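Histidyl-trna synthetase (Thermus thermophilus, PDB 1H4V) attaches L-histidine to its cognate tRNA(His) at the expense of ATP, working as a homodimeric class II aminoacyl-tRNA synthetase. Local coordinates at residues Q48-G53 with G82-V87; L76-E81 with P109-E114; G133-I138 with R287-S292; R174-L179 with E200-I205. All coordinates share one frame; numbering follows the deposited sequence.

Contact 1: residues Q48-G53 with G82-V87; sequences QVFEKG and GTAAMV
Val-49 and Phe-50 rest on Ala-84 and Ala-85 in a small, buried, apolar loop-to-helix contact within the catalytic domain, where the loop after strand 44-46 meets the first turn of helix 83-92. The backbones come nearest at Phe-50 and Ala-84, with CA atoms 6.4 Å apart. The loop side chains converge on Ala-84. Its methyl CB lies 3.5 Å from the carbonyl oxygen Val-49 O and 4.0 Å from Phe-50 CD2, while Val-49 CG1 approaches at 4.2 Å from the same CB. With CG1 anti to the backbone N (chi1 169°), Val-49 sets that methyl over the centre of the Phe-50 ring, and the two side chains meet the helix as one surface. The far end of the ring reaches the next residue, Phe-50 CZ standing 4.3 Å from Ala-85 CB, and its approach to both alanines is oblique. Neighbouring parts of the fold complete the setting: Pro-80 packs against Phe-50, and Ala-3 of the second subunit packs against Val-49. Polar ties run beside the apolar patch, for Glu-81 pairs with Lys-52 through one carboxylate oxygen and accepts from Ala-84 N through the other. The chemistry implies a division of labour: methyls and ring make a non-directional patch that probably keeps water out, whereas Glu-81 provides the directional link between loop and helix start.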
loop_
_atom_site.group_PDB
_atom_site.type_symbol
_atom_site.label_atom_id
_atom_site.label_comp_id
_atom_site.label_asym_id
_atom_site.label_seq_id
_atom_site.Cartn_x
_atom_site.Cartn_y
_atom_site.Cartn_z
ATOM N N GLN A 48 18.375 -10.897 -10.780
ATOM C CA GLN A 48 19.089 -10.161 -11.819
ATOM C C GLN A 48 18.527 -8.765 -12.080
ATOM O O GLN A 48 19.226 -7.900 -12.588
ATOM C CB GLN A 48 19.106 -10.969 -13.118
ATOM C CG GLN A 48 17.740 -11.343 -13.643
ATOM C CD GLN A 48 17.832 -12.200 -14.890
ATOM O OE1 GLN A 48 18.444 -11.804 -15.884
ATOM N NE2 GLN A 48 17.225 -13.381 -14.845
ATOM N N VAL A 49 17.269 -8.540 -11.728
ATOM C CA VAL A 49 16.675 -7.233 -11.954
ATOM C C VAL A 49 17.421 -6.191 -11.137
ATOM O O VAL A 49 17.636 -5.059 -11.587
ATOM C CB VAL A 49 15.194 -7.228 -11.555
ATOM C CG1 VAL A 49 14.653 -5.813 -11.530
ATOM C CG2 VAL A 49 14.409 -8.074 -12.536
ATOM N N PHE A 50 17.869 -6.607 -9.955
ATOM C CA PHE A 50 18.560 -5.708 -9.044
ATOM C C PHE A 50 20.076 -5.766 -8.974
ATOM O O PHE A 50 20.671 -5.045 -8.174
ATOM C CB PHE A 50 17.957 -5.872 -7.644
ATOM C CG PHE A 50 16.481 -5.576 -7.596
ATOM C CD1 PHE A 50 15.565 -6.566 -7.265
ATOM C CD2 PHE A 50 16.007 -4.306 -7.914
ATOM C CE1 PHE A 50 14.201 -6.296 -7.252
ATOM C CE2 PHE A 50 14.651 -4.032 -7.904
ATOM C CZ PHE A 50 13.744 -5.022 -7.574
ATOM N N GLU A 51 20.706 -6.608 -9.794
ATOM C CA GLU A 51 22.169 -6.684 -9.810
ATOM C C GLU A 51 22.673 -5.458 -10.580
ATOM O O GLU A 51 22.132 -5.112 -11.630
ATOM C CB GLU A 51 22.631 -7.993 -10.464
ATOM C CG GLU A 51 22.122 -9.239 -9.725
ATOM C CD GLU A 51 22.647 -10.550 -10.300
ATOM O OE1 GLU A 51 22.540 -10.753 -11.532
ATOM O OE2 GLU A 51 23.159 -11.384 -9.515
ATOM N N LYS A 52 23.695 -4.790 -10.049
ATOM C CA LYS A 52 24.216 -3.575 -10.672
ATOM C C LYS A 52 25.331 -3.746 -11.698
ATOM O O LYS A 52 25.748 -2.773 -12.327
ATOM C CB LYS A 52 24.685 -2.604 -9.588
ATOM C CG LYS A 52 23.661 -2.385 -8.495
ATOM C CD LYS A 52 22.322 -1.973 -9.071
ATOM C CE LYS A 52 21.267 -1.879 -7.984
ATOM N NZ LYS A 52 19.918 -1.636 -8.562
ATOM N N GLY A 53 25.817 -4.969 -11.871
ATOM C CA GLY A 53 26.886 -5.188 -12.828
ATOM C C GLY A 53 27.992 -6.044 -12.245
ATOM O O GLY A 53 27.983 -6.354 -11.054
ATOM N N GLY A 82 13.486 1.178 -6.187
ATOM C CA GLY A 82 12.360 1.280 -7.091
ATOM C C GLY A 82 12.678 1.423 -8.566
ATOM O O GLY A 82 11.962 0.867 -9.406
ATOM N N THR A 83 13.752 2.146 -8.878
ATOM C CA THR A 83 14.135 2.421 -10.269
ATOM C C THR A 83 14.242 1.229 -11.207
ATOM O O THR A 83 13.589 1.218 -12.248
ATOM C CB THR A 83 15.458 3.223 -10.349
ATOM O OG1 THR A 83 15.378 4.369 -9.488
ATOM C CG2 THR A 83 15.696 3.711 -11.789
ATOM N N ALA A 84 15.055 0.233 -10.856
ATOM C CA ALA A 84 15.208 -0.942 -11.710
ATOM C C ALA A 84 13.871 -1.645 -11.958
ATOM O O ALA A 84 13.610 -2.118 -13.064
ATOM C CB ALA A 84 16.206 -1.922 -11.103
ATOM N N ALA A 85 13.032 -1.717 -10.930
ATOM C CA ALA A 85 11.722 -2.361 -11.051
ATOM C C ALA A 85 10.827 -1.591 -12.017
ATOM O O ALA A 85 10.089 -2.184 -12.799
ATOM C CB ALA A 85 11.052 -2.449 -9.691
ATOM N N MET A 86 10.895 -0.267 -11.960
ATOM C CA MET A 86 10.082 0.570 -12.839
ATOM C C MET A 86 10.563 0.471 -14.273
ATOM O O MET A 86 9.746 0.378 -15.188
ATOM C CB MET A 86 10.085 2.019 -12.337
ATOM C CG MET A 86 9.375 2.113 -10.992
ATOM S SD MET A 86 9.639 3.598 -10.045
ATOM C CE MET A 86 8.390 4.674 -10.806
ATOM N N VAL A 87 11.880 0.474 -14.466
ATOM C CA VAL A 87 12.455 0.337 -15.808
ATOM C C VAL A 87 12.066 -1.038 -16.358
ATOM O O VAL A 87 11.730 -1.173 -17.533
ATOM C CB VAL A 87 13.998 0.424 -15.790
ATOM C CG1 VAL A 87 14.554 0.034 -17.161
ATOM C CG2 VAL A 87 14.443 1.828 -15.422
#

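Contact 2: residues L76-E81 with P109-E114; sequences LTLRPE and PMFRAE
Arg-79 and Met-110 make the tight part of this contact, the thioether lying across the arginine chain with SD only 3.2 Å from Arg-79 CD. Beyond that crossing, the bend at chi3 (-68°) brings the guanidinium up to the Pro-109 carbonyl, and NH1 donates to Pro-109 O at 2.7 Å. The acceptor lies 19° out of the guanidinium plane, and the N-H...O angle of 135° is far from straight. The carbonyl of Arg-79 is also in use: it accepts from Phe-111 N at 2.8 Å and receives a CA-H...O contact from Met-110. A leucine in place of Arg-79, with no N-H to give, would probably leave the Pro-109 carbonyl without its mate and Met-110 free to shift. Strand 102-111 is the first strand of class II motif 2, and the sequence from Phe-111 to Glu-114 matches its FRxE signature, which in this enzyme class belongs to the ATP-binding region. Leu-78 closes the packed side, its CG 4.0 Å above one face of the Phe-111 ring and offset toward the rim, while Ile-43 of the second subunit packs on Pro-109 and Phe-111. On the looser side a water joins the segments, donating to Leu-78 O at 2.8 Å and to Phe-111 O at 3.0 Å. Further on, Arg-112 NH2 forms a salt bridge with Glu-114 OE2 at 3.2 Å in the guanidinium plane, although Glu-114 is poorly ordered.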
loop_
_atom_site.group_PDB
_atom_site.type_symbol
_atom_site.label_atom_id
_atom_site.label_comp_id
_atom_site.label_asym_id
_atom_site.label_seq_id
_atom_site.Cartn_x
_atom_site.Cartn_y
_atom_site.Cartn_z
ATOM N N LEU A 76 15.198 -15.290 -6.316
ATOM C CA LEU A 76 14.235 -14.210 -6.115
ATOM C C LEU A 76 14.782 -13.228 -5.084
ATOM O O LEU A 76 15.460 -13.628 -4.141
ATOM C CB LEU A 76 12.909 -14.791 -5.623
ATOM C CG LEU A 76 11.704 -14.904 -6.570
ATOM C CD1 LEU A 76 12.099 -15.457 -7.914
ATOM C CD2 LEU A 76 10.645 -15.786 -5.915
ATOM N N THR A 77 14.492 -11.940 -5.267
ATOM C CA THR A 77 14.966 -10.915 -4.342
ATOM C C THR A 77 13.888 -9.904 -3.943
ATOM O O THR A 77 13.118 -9.431 -4.774
ATOM C CB THR A 77 16.192 -10.149 -4.942
ATOM O OG1 THR A 77 17.354 -10.997 -4.914
ATOM C CG2 THR A 77 16.482 -8.883 -4.156
ATOM N N LEU A 78 13.835 -9.590 -2.656
ATOM C CA LEU A 78 12.887 -8.613 -2.127
ATOM C C LEU A 78 13.324 -7.241 -2.644
ATOM O O LEU A 78 14.492 -6.879 -2.536
ATOM C CB LEU A 78 12.918 -8.636 -0.595
ATOM C CG LEU A 78 11.769 -9.306 0.166
ATOM C CD1 LEU A 78 11.365 -10.594 -0.494
ATOM C CD2 LEU A 78 12.191 -9.558 1.596
ATOM N N ARG A 79 12.385 -6.495 -3.215
ATOM C CA ARG A 79 12.665 -5.172 -3.764
ATOM C C ARG A 79 13.504 -4.265 -2.845
ATOM O O ARG A 79 13.055 -3.874 -1.767
ATOM C CB ARG A 79 11.350 -4.467 -4.092
ATOM C CG ARG A 79 11.531 -3.126 -4.756
ATOM C CD ARG A 79 10.354 -2.230 -4.431
ATOM N NE ARG A 79 9.128 -2.706 -5.044
ATOM C CZ ARG A 79 7.930 -2.590 -4.492
ATOM N NH1 ARG A 79 7.805 -2.024 -3.304
ATOM N NH2 ARG A 79 6.860 -3.017 -5.143
ATOM N N PRO A 80 14.733 -3.917 -3.272
ATOM C CA PRO A 80 15.648 -3.055 -2.511
ATOM C C PRO A 80 15.627 -1.596 -2.976
ATOM O O PRO A 80 16.082 -0.701 -2.268
ATOM C CB PRO A 80 17.000 -3.690 -2.780
ATOM C CG PRO A 80 16.873 -4.027 -4.222
ATOM C CD PRO A 80 15.469 -4.622 -4.338
ATOM N N GLU A 81 15.109 -1.375 -4.179
ATOM C CA GLU A 81 15.037 -0.039 -4.775
ATOM C C GLU A 81 13.849 -0.010 -5.725
ATOM O O GLU A 81 13.290 -1.049 -6.060
ATOM C CB GLU A 81 16.306 0.266 -5.579
ATOM C CG GLU A 81 16.472 -0.648 -6.787
ATOM C CD GLU A 81 17.398 -0.071 -7.843
ATOM O OE1 GLU A 81 18.573 0.207 -7.516
ATOM O OE2 GLU A 81 16.951 0.107 -9.000
ATOM N N PRO A 109 6.993 -0.390 0.043
ATOM C CA PRO A 109 8.097 -0.845 0.888
ATOM C C PRO A 109 9.344 -1.281 0.118
ATOM O O PRO A 109 9.249 -1.743 -1.019
ATOM C CB PRO A 109 7.469 -1.998 1.667
ATOM C CG PRO A 109 6.509 -2.555 0.700
ATOM C CD PRO A 109 5.846 -1.308 0.147
ATOM N N MET A 110 10.501 -1.100 0.750
ATOM C CA MET A 110 11.788 -1.504 0.205
ATOM C C MET A 110 12.425 -2.329 1.320
ATOM O O MET A 110 12.072 -2.203 2.494
ATOM C CB MET A 110 12.695 -0.318 -0.099
ATOM C CG MET A 110 12.156 0.643 -1.122
ATOM S SD MET A 110 11.976 -0.087 -2.744
ATOM C CE MET A 110 10.911 1.156 -3.603
ATOM N N PHE A 111 13.377 -3.166 0.943
ATOM C CA PHE A 111 14.015 -4.065 1.885
ATOM C C PHE A 111 15.521 -3.982 1.798
ATOM O O PHE A 111 16.114 -4.091 0.734
ATOM C CB PHE A 111 13.474 -5.461 1.610
ATOM C CG PHE A 111 11.982 -5.518 1.683
ATOM C CD1 PHE A 111 11.346 -5.646 2.917
ATOM C CD2 PHE A 111 11.209 -5.349 0.539
ATOM C CE1 PHE A 111 9.952 -5.608 3.014
ATOM C CE2 PHE A 111 9.816 -5.306 0.618
ATOM C CZ PHE A 111 9.185 -5.434 1.859
ATOM N N ARG A 112 16.113 -3.785 2.965
ATOM C CA ARG A 112 17.552 -3.607 3.156
ATOM C C ARG A 112 17.943 -4.637 4.221
ATOM O O ARG A 112 17.328 -4.698 5.276
ATOM C CB ARG A 112 17.780 -2.188 3.694
ATOM C CG ARG A 112 19.182 -1.622 3.587
ATOM C CD ARG A 112 19.125 -0.091 3.748
ATOM N NE ARG A 112 18.766 0.318 5.111
ATOM C CZ ARG A 112 18.221 1.501 5.414
ATOM N NH1 ARG A 112 17.959 2.393 4.458
ATOM N NH2 ARG A 112 17.955 1.831 6.671
ATOM N N ALA A 113 18.956 -5.444 3.955
ATOM C CA ALA A 113 19.359 -6.452 4.925
ATOM C C ALA A 113 20.554 -6.028 5.795
ATOM O O ALA A 113 21.690 -6.393 5.528
ATOM C CB ALA A 113 19.665 -7.745 4.210
ATOM N N GLU A 114 20.282 -5.256 6.841
ATOM C CA GLU A 114 21.303 -4.814 7.778
ATOM C C GLU A 114 21.139 -5.666 9.022
ATOM O O GLU A 114 20.177 -6.435 9.129
ATOM C CB GLU A 114 21.116 -3.332 8.112
ATOM C CG GLU A 114 19.750 -2.968 8.701
ATOM C CD GLU A 114 19.607 -1.461 9.002
ATOM O OE1 GLU A 114 20.257 -0.991 9.953
ATOM O OE2 GLU A 114 18.861 -0.776 8.276
HETATM O O HOH W 1 16.176 -6.883 -0.326
#

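Contact 3: residues G133-I138 with R287-S292; sequences GSENPI and RYDGLS
Glu-135 and Asp-289 mark the closest backbone approach, their CA atoms 8.3 Å apart, so side chains must span the distance between the two loops. Each loop leads into a helix. Ser-134 OG accepts from Asn-136 N in an ST turn, after which Asn-136 OD1 caps helix 137-153 by accepting from Ile-138 N at 2.9 Å; on the other side a type I turn from Tyr-288 to Leu-291 enters helix 291-294. Strands 123-132 and 281-287, which these loops follow, run the same way in the large, mostly antiparallel sheet of the class II catalytic domain, with strand 302-308 between them. Across the gap reaches Arg-287, its chain bent at chi3 (-74°). NH1 donates to Ser-134 O at 3.0 Å and 155°, close to the guanidinium plane, and also to Asp-289 OD2 at 3.2 Å, which offers its syn lone pair and takes a second bond from Gly-302 N. Glu-135 O sits over one guanidinium face, 3.5 Å above the plane and nearer the rim, while NH2 forms a salt bridge with Asp-140. A methionine in place of Arg-287, having neither N-H nor charge, would probably leave Ser-134 O without a donor and Asp-140 short of a counter-charge. The Glu-135 carboxylate, whose OE1 pairs with Arg-266, crosses near the Arg-287 chain, OE1 being 3.4 Å from CD. Leu-361 of the second subunit packs on Ser-134 and Asn-136.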
loop_
_atom_site.group_PDB
_atom_site.type_symbol
_atom_site.label_atom_id
_atom_site.label_comp_id
_atom_site.label_asym_id
_atom_site.label_seq_id
_atom_site.Cartn_x
_atom_site.Cartn_y
_atom_site.Cartn_z
ATOM N N GLY A 133 12.610 7.758 -21.297
ATOM C CA GLY A 133 12.476 7.963 -22.726
ATOM C C GLY A 133 13.070 9.217 -23.330
ATOM O O GLY A 133 13.071 9.363 -24.547
ATOM N N SER A 134 13.588 10.123 -22.517
ATOM C CA SER A 134 14.146 11.344 -23.071
ATOM C C SER A 134 15.409 11.838 -22.381
ATOM O O SER A 134 15.589 11.663 -21.178
ATOM C CB SER A 134 13.083 12.447 -23.049
ATOM O OG SER A 134 13.614 13.661 -23.546
ATOM N N GLU A 135 16.275 12.478 -23.161
ATOM C CA GLU A 135 17.530 13.026 -22.658
ATOM C C GLU A 135 17.391 14.531 -22.397
ATOM O O GLU A 135 18.299 15.167 -21.858
ATOM C CB GLU A 135 18.642 12.785 -23.684
ATOM C CG GLU A 135 19.979 13.364 -23.280
ATOM C CD GLU A 135 20.632 12.584 -22.151
ATOM O OE1 GLU A 135 21.394 13.193 -21.371
ATOM O OE2 GLU A 135 20.392 11.361 -22.055
ATOM N N ASN A 136 16.248 15.091 -22.784
ATOM C CA ASN A 136 15.980 16.520 -22.615
ATOM C C ASN A 136 16.234 17.029 -21.191
ATOM O O ASN A 136 15.666 16.520 -20.235
ATOM C CB ASN A 136 14.538 16.826 -23.019
ATOM C CG ASN A 136 14.328 18.292 -23.312
ATOM O OD1 ASN A 136 14.589 19.148 -22.470
ATOM N ND2 ASN A 136 13.869 18.595 -24.526
ATOM N N PRO A 137 17.102 18.047 -21.041
ATOM C CA PRO A 137 17.442 18.629 -19.737
ATOM C C PRO A 137 16.262 19.221 -18.973
ATOM O O PRO A 137 16.342 19.460 -17.762
ATOM C CB PRO A 137 18.513 19.667 -20.085
ATOM C CG PRO A 137 18.203 20.024 -21.494
ATOM C CD PRO A 137 17.863 18.704 -22.118
ATOM N N ILE A 138 15.167 19.469 -19.680
ATOM C CA ILE A 138 13.979 19.983 -19.026
ATOM C C ILE A 138 13.498 18.929 -18.019
ATOM O O ILE A 138 13.049 19.264 -16.931
ATOM C CB ILE A 138 12.858 20.296 -20.062
ATOM C CG1 ILE A 138 13.143 21.647 -20.728
ATOM C CG2 ILE A 138 11.491 20.308 -19.391
ATOM C CD1 ILE A 138 12.241 21.975 -21.917
ATOM N N ARG A 287 19.994 11.294 -13.466
ATOM C CA ARG A 287 19.863 10.602 -14.738
ATOM C C ARG A 287 20.605 9.264 -14.709
ATOM O O ARG A 287 21.658 9.141 -14.077
ATOM C CB ARG A 287 20.385 11.538 -15.836
ATOM C CG ARG A 287 20.295 11.026 -17.256
ATOM C CD ARG A 287 20.503 12.186 -18.219
ATOM N NE ARG A 287 19.334 13.067 -18.279
ATOM C CZ ARG A 287 18.196 12.742 -18.893
ATOM N NH1 ARG A 287 18.075 11.563 -19.497
ATOM N NH2 ARG A 287 17.177 13.589 -18.916
ATOM N N TYR A 288 20.047 8.264 -15.384
ATOM C CA TYR A 288 20.632 6.920 -15.414
ATOM C C TYR A 288 20.386 6.214 -16.740
ATOM O O TYR A 288 19.767 5.147 -16.780
ATOM C CB TYR A 288 20.025 6.086 -14.298
ATOM C CG TYR A 288 18.518 6.143 -14.294
ATOM C CD1 TYR A 288 17.762 5.345 -15.158
ATOM C CD2 TYR A 288 17.843 7.031 -13.456
ATOM C CE1 TYR A 288 16.381 5.433 -15.189
ATOM C CE2 TYR A 288 16.461 7.127 -13.479
ATOM C CZ TYR A 288 15.738 6.329 -14.349
ATOM O OH TYR A 288 14.375 6.449 -14.399
ATOM N N ASP A 289 20.913 6.784 -17.812
ATOM C CA ASP A 289 20.720 6.252 -19.155
ATOM C C ASP A 289 21.117 4.812 -19.520
ATOM O O ASP A 289 20.559 4.259 -20.464
ATOM C CB ASP A 289 21.338 7.237 -20.154
ATOM C CG ASP A 289 20.712 8.633 -20.052
ATOM O OD1 ASP A 289 21.225 9.570 -20.697
ATOM O OD2 ASP A 289 19.705 8.789 -19.321
ATOM N N GLY A 290 22.039 4.186 -18.797
ATOM C CA GLY A 290 22.419 2.826 -19.164
ATOM C C GLY A 290 21.797 1.650 -18.413
ATOM O O GLY A 290 22.182 0.499 -18.628
ATOM N N LEU A 291 20.826 1.920 -17.546
ATOM C CA LEU A 291 20.196 0.867 -16.763
ATOM C C LEU A 291 19.326 -0.085 -17.585
ATOM O O LEU A 291 19.300 -1.291 -17.325
ATOM C CB LEU A 291 19.369 1.485 -15.621
ATOM C CG LEU A 291 18.551 0.529 -14.748
ATOM C CD1 LEU A 291 19.464 -0.416 -14.001
ATOM C CD2 LEU A 291 17.729 1.337 -13.772
ATOM N N SER A 292 18.615 0.449 -18.571
ATOM C CA SER A 292 17.750 -0.373 -19.409
ATOM C C SER A 292 18.527 -1.472 -20.136
ATOM O O SER A 292 18.141 -2.638 -20.111
ATOM C CB SER A 292 17.025 0.502 -20.427
ATOM O OG SER A 292 16.172 -0.283 -21.242
#

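Contact 4: residues R174-L179 with E200-I205; sequences RYNAYL and ENPMRI
Asn-176 OD1 accepts from Met-203 N at 2.7 Å, with the donor nearly along the C=O axis (164°) and the N-H...O angle at 142°. Carbon atoms crowd round the same oxygen: Pro-202 CB lies 3.2 Å from Asn-176 OD1, and Met-203 CG is equally near it. The proline nitrogen has no hydrogen to offer, so the amide of the following residue serves as the donor. Met-203 then folds back over the asparagine, its bend at chi3 (-87°) bringing CE to 3.3 Å from Asn-176 ND2. The contact ties helix 169-183 to the turn after helix 192-200, where Arg-204 N bonds to Asn-201 O and Ile-205 N to Pro-202 O. Both segments fall between the two catalytic regions of the chain, in the largely helical insertion of this synthetase. On the apolar side Tyr-175 and Leu-179 meet Pro-202 and Met-203. Met-203 CG touches the ring edge, 3.5 Å from Tyr-175 CD2, and the sulfur follows it there, SD standing 4.9 Å from the ring centroid in an edge-on Met-aromatic contact. Leu-179 CG covers part of one face of that ring; from the same side chain CB touches Pro-202 CB at 3.7 Å, and CD1 packs on Met-203 CG at 3.8 Å. The tyrosine is held from outside as well: its hydroxyl bonds to Arg-223 O, and Phe-228 meets its ring edge-to-face.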
loop_
_atom_site.group_PDB
_atom_site.type_symbol
_atom_site.label_atom_id
_atom_site.label_comp_id
_atom_site.label_asym_id
_atom_site.label_seq_id
_atom_site.Cartn_x
_atom_site.Cartn_y
_atom_site.Cartn_z
ATOM N N ARG A 174 37.902 8.717 -18.121
ATOM C CA ARG A 174 39.082 9.519 -17.811
ATOM C C ARG A 174 39.236 9.720 -16.309
ATOM O O ARG A 174 40.335 9.600 -15.768
ATOM C CB ARG A 174 39.005 10.883 -18.500
ATOM C CG ARG A 174 39.181 10.829 -20.015
ATOM C CD ARG A 174 39.007 12.207 -20.643
ATOM N NE ARG A 174 39.240 12.192 -22.085
ATOM C CZ ARG A 174 39.299 13.281 -22.853
ATOM N NH1 ARG A 174 39.139 14.488 -22.322
ATOM N NH2 ARG A 174 39.527 13.162 -24.155
ATOM N N TYR A 175 38.134 10.017 -15.634
ATOM C CA TYR A 175 38.183 10.235 -14.197
ATOM C C TYR A 175 38.699 8.995 -13.470
ATOM O O TYR A 175 39.506 9.100 -12.548
ATOM C CB TYR A 175 36.799 10.613 -13.669
ATOM C CG TYR A 175 36.791 11.020 -12.219
ATOM C CD1 TYR A 175 37.509 12.138 -11.783
ATOM C CD2 TYR A 175 36.051 10.305 -11.282
ATOM C CE1 TYR A 175 37.483 12.537 -10.443
ATOM C CE2 TYR A 175 36.022 10.691 -9.945
ATOM C CZ TYR A 175 36.738 11.807 -9.537
ATOM O OH TYR A 175 36.702 12.193 -8.221
ATOM N N ASN A 176 38.230 7.821 -13.885
ATOM C CA ASN A 176 38.668 6.576 -13.269
ATOM C C ASN A 176 40.170 6.380 -13.454
ATOM O O ASN A 176 40.850 5.894 -12.555
ATOM C CB ASN A 176 37.902 5.380 -13.847
ATOM C CG ASN A 176 36.601 5.109 -13.102
ATOM O OD1 ASN A 176 36.595 4.969 -11.877
ATOM N ND2 ASN A 176 35.495 5.029 -13.837
ATOM N N ALA A 177 40.689 6.760 -14.617
ATOM C CA ALA A 177 42.118 6.627 -14.864
ATOM C C ALA A 177 42.812 7.533 -13.851
ATOM O O ALA A 177 43.712 7.110 -13.124
ATOM C CB ALA A 177 42.452 7.062 -16.277
ATOM N N TYR A 178 42.373 8.785 -13.805
ATOM C CA TYR A 178 42.921 9.754 -12.877
ATOM C C TYR A 178 42.886 9.194 -11.462
ATOM O O TYR A 178 43.858 9.313 -10.715
ATOM C CB TYR A 178 42.113 11.048 -12.936
ATOM C CG TYR A 178 42.304 11.931 -11.729
ATOM C CD1 TYR A 178 43.511 12.589 -11.500
ATOM C CD2 TYR A 178 41.282 12.090 -10.802
ATOM C CE1 TYR A 178 43.690 13.386 -10.370
ATOM C CE2 TYR A 178 41.451 12.877 -9.676
ATOM C CZ TYR A 178 42.654 13.526 -9.464
ATOM O OH TYR A 178 42.803 14.322 -8.351
ATOM N N LEU A 179 41.762 8.590 -11.091
ATOM C CA LEU A 179 41.640 8.018 -9.760
ATOM C C LEU A 179 42.652 6.908 -9.535
ATOM O O LEU A 179 43.149 6.739 -8.424
ATOM C CB LEU A 179 40.232 7.477 -9.523
ATOM C CG LEU A 179 39.157 8.525 -9.246
ATOM C CD1 LEU A 179 37.818 7.834 -9.004
ATOM C CD2 LEU A 179 39.561 9.350 -8.031
ATOM N N GLU A 200 38.770 -2.597 -11.057
ATOM C CA GLU A 200 37.484 -2.740 -11.725
ATOM C C GLU A 200 36.662 -1.462 -11.902
ATOM O O GLU A 200 36.132 -1.216 -12.987
ATOM C CB GLU A 200 36.655 -3.790 -10.992
ATOM C CG GLU A 200 37.334 -5.143 -10.954
ATOM C CD GLU A 200 36.597 -6.140 -10.090
ATOM O OE1 GLU A 200 36.416 -5.860 -8.886
ATOM O OE2 GLU A 200 36.204 -7.206 -10.611
ATOM N N ASN A 201 36.545 -0.662 -10.844
ATOM C CA ASN A 201 35.776 0.581 -10.900
ATOM C C ASN A 201 36.222 1.546 -9.799
ATOM O O ASN A 201 35.629 1.588 -8.719
ATOM C CB ASN A 201 34.284 0.276 -10.743
ATOM C CG ASN A 201 33.405 1.498 -10.961
ATOM O OD1 ASN A 201 32.189 1.450 -10.752
ATOM N ND2 ASN A 201 34.016 2.600 -11.393
ATOM N N PRO A 202 37.281 2.330 -10.059
ATOM C CA PRO A 202 37.798 3.292 -9.076
ATOM C C PRO A 202 36.762 4.235 -8.464
ATOM O O PRO A 202 36.800 4.502 -7.261
ATOM C CB PRO A 202 38.874 4.032 -9.861
ATOM C CG PRO A 202 39.426 2.943 -10.733
ATOM C CD PRO A 202 38.165 2.268 -11.238
ATOM N N MET A 203 35.838 4.739 -9.277
ATOM C CA MET A 203 34.811 5.646 -8.772
ATOM C C MET A 203 33.952 5.064 -7.650
ATOM O O MET A 203 33.337 5.807 -6.883
ATOM C CB MET A 203 33.903 6.107 -9.906
ATOM C CG MET A 203 34.516 7.177 -10.778
ATOM S SD MET A 203 33.239 8.112 -11.610
ATOM C CE MET A 203 32.994 7.099 -13.049
ATOM N N ARG A 204 33.898 3.740 -7.562
ATOM C CA ARG A 204 33.122 3.093 -6.512
ATOM C C ARG A 204 33.774 3.342 -5.150
ATOM O O ARG A 204 33.105 3.316 -4.116
ATOM C CB ARG A 204 33.006 1.586 -6.781
ATOM N N ILE A 205 35.079 3.595 -5.149
ATOM C CA ILE A 205 35.787 3.851 -3.902
ATOM C C ILE A 205 35.279 5.133 -3.243
ATOM O O ILE A 205 35.350 5.282 -2.024
ATOM C CB ILE A 205 37.316 3.970 -4.128
ATOM C CG1 ILE A 205 37.865 2.658 -4.699
ATOM C CG2 ILE A 205 38.017 4.289 -2.813
ATOM C CD1 ILE A 205 39.362 2.678 -4.966
#

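In the fold
Contacts 1 and 2 interlock, since their segments alternate along the chain; their centres are about 11 Å apart, and Gly-82 N packs on Met-110 CE at 3.6 Å between them. Contact 3 lies about 15 Å from contact 1, centre to centre, and meets it through Thr-83 and Val-87 against Tyr-288, Leu-291 and Ser-292. All three belong to the catalytic domain, contact 2 reaching the motif 2 region of the ATP site, which holds no ligand here. As contact 1 does, contacts 2 and 3, with centres about 24 Å apart, touch the second subunit. Contact 4 stands apart in the insertion: nested in sequence within contact 3, it remains about 12 Å from it at the nearest atoms.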